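Local atomic coordinates of ApaG protein (Pseudomonas aeruginosa, PDB entry 3NRF), a protein that is of unknown function and, though named ApaG, belongs by sequence to the DUF4354 family, with a mainly beta-strand chain. Residues D63-E67 / E68-D72. Numbering follows the deposited sequence. Where two conformers were deposited one is given.
Sequences DTVDE and ELTAD
Two successive i to i+3 backbone bonds wind the chain into a short 3-10 turn as it leaves strand 59-65: Leu-69 N donates to Asp-66 O at 3.1 Å, and Thr-70 N to Glu-67 O at 2.9 Å. The second carbonyl is gripped twice, because Thr-70 OG1 also donates to Glu-67 O, at 2.6 Å. With chi1 at 72°, the hydroxyl reaches a lone pair in the carbonyl plane, while the amide comes from 55° above it. Threonine suits the place because its other branch is apolar: CG2 meets Val-65 CG1 at 3.9 Å.

Branched Val-65 serves two neighbours, its other methyl, CG2, lying 3.8 Å from both CB and CD1 of Leu-69. Leucine suits this buried site, where its side chain also meets Val-33 and Leu-35 of strand 24-37.

Among the acids, Asp-66 offers a carboxylate whose OD2 accepts from the backbone N of Asp-83, tying the turn to strand 79-88. Glu-67 and Glu-68 suit the exposed side; Glu-68 bends at chi2 (79°), bringing OE1 3.6 Å from Asp-66 CB. These carboxylates probably make the surface locally acidic, while the doubly held Glu-67 carbonyl and buried Leu-69 probably hold the turn's shape.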
loop_
_atom_site.group_PDB
_atom_site.type_symbol
_atom_site.label_atom_id
_atom_site.label_comp_id
_atom_site.label_asym_id
_atom_site.label_seq_id
_atom_site.Cartn_x
_atom_site.Cartn_y
_atom_site.Cartn_z
ATOM N N ASP B 63 5.837 10.881 17.172
ATOM C CA ASP B 63 7.258 11.119 16.964
ATOM C C ASP B 63 7.569 12.537 16.491
ATOM O O ASP B 63 8.480 13.196 17.053
ATOM C CB ASP B 63 7.835 10.073 16.008
ATOM C CG ASP B 63 9.365 10.126 15.967
ATOM O OD1 ASP B 63 10.012 9.838 16.997
ATOM O OD2 ASP B 63 9.922 10.424 14.903
ATOM N N THR B 64 6.858 13.032 15.461
ATOM C CA THR B 64 7.009 14.408 14.988
ATOM C C THR B 64 5.631 14.903 14.530
ATOM O O THR B 64 4.732 14.081 14.204
ATOM C CB THR B 64 8.023 14.574 13.835
ATOM O OG1 THR B 64 7.632 13.754 12.751
ATOM C CG2 THR B 64 9.461 14.177 14.280
ATOM N N VAL B 65 5.487 16.220 14.489
ATOM C CA VAL B 65 4.236 16.827 14.084
ATOM C C VAL B 65 4.470 18.223 13.497
ATOM O O VAL B 65 5.358 18.987 13.949
ATOM C CB VAL B 65 3.262 16.906 15.311
ATOM C CG1 VAL B 65 3.773 17.924 16.341
ATOM C CG2 VAL B 65 1.856 17.255 14.874
ATOM N N ASP B 66 3.695 18.562 12.479
ATOM C CA ASP B 66 3.806 19.882 11.898
ATOM C C ASP B 66 3.393 20.933 12.903
ATOM O O ASP B 66 2.461 20.752 13.668
ATOM C CB ASP B 66 2.947 20.055 10.624
ATOM C CG ASP B 66 3.535 19.370 9.399
ATOM O OD1 ASP B 66 4.726 19.056 9.362
ATOM O OD2 ASP B 66 2.773 19.175 8.434
ATOM N N GLU B 67 4.041 22.090 12.820
ATOM C CA GLU B 67 3.736 23.221 13.704
ATOM C C GLU B 67 2.253 23.648 13.712
ATOM O O GLU B 67 1.707 23.997 14.777
ATOM C CB GLU B 67 4.611 24.421 13.325
ATOM C CG GLU B 67 4.508 25.586 14.294
ATOM C CD GLU B 67 5.340 26.775 13.863
ATOM O OE1 GLU B 67 6.308 26.596 13.083
ATOM O OE2 GLU B 67 5.011 27.895 14.310
ATOM N N GLU B 68 1.612 23.611 12.544
ATOM C CA GLU B 68 0.211 23.988 12.419
ATOM C C GLU B 68 -0.721 23.221 13.358
ATOM O O GLU B 68 -1.737 23.770 13.811
ATOM C CB GLU B 68 -0.275 23.807 10.973
ATOM C CG GLU B 68 0.268 24.813 10.001
ATOM C CD GLU B 68 1.690 24.543 9.542
ATOM O OE1 GLU B 68 2.346 23.539 9.953
ATOM O OE2 GLU B 68 2.162 25.386 8.755
ATOM N N LEU B 69 -0.375 21.971 13.673
ATOM C CA LEU B 69 -1.213 21.151 14.577
ATOM C C LEU B 69 -0.966 21.439 16.082
ATOM O O LEU B 69 -1.711 20.924 16.920
ATOM C CB LEU B 69 -1.087 19.646 14.260
ATOM C CG LEU B 69 -1.604 19.207 12.891
ATOM C CD1 LEU B 69 -1.118 17.851 12.507
ATOM C CD2 LEU B 69 -3.157 19.333 12.818
ATOM N N THR B 70 0.051 22.253 16.391
ATOM C CA THR B 70 0.456 22.584 17.769
ATOM C C THR B 70 -0.217 23.877 18.288
ATOM O O THR B 70 0.185 24.429 19.312
ATOM C CB THR B 70 2.000 22.727 17.904
ATOM O OG1 THR B 70 2.443 23.933 17.267
ATOM C CG2 THR B 70 2.739 21.529 17.304
ATOM N N ALA B 71 -1.244 24.358 17.598
ATOM C CA ALA B 71 -1.982 25.544 18.076
ATOM C C ALA B 71 -2.486 25.416 19.532
ATOM O O ALA B 71 -3.038 24.378 19.924
ATOM C CB ALA B 71 -3.170 25.828 17.150
ATOM N N ASP B 72 -2.321 26.490 20.302
ATOM C CA ASP B 72 -2.732 26.514 21.706
ATOM C C ASP B 72 -4.249 26.459 21.851
ATOM O O ASP B 72 -4.756 25.927 22.835
ATOM C CB ASP B 72 -2.197 27.761 22.411
ATOM C CG ASP B 72 -2.309 27.667 23.922
ATOM O OD1 ASP B 72 -2.753 28.649 24.561
ATOM O OD2 ASP B 72 -1.962 26.592 24.469
#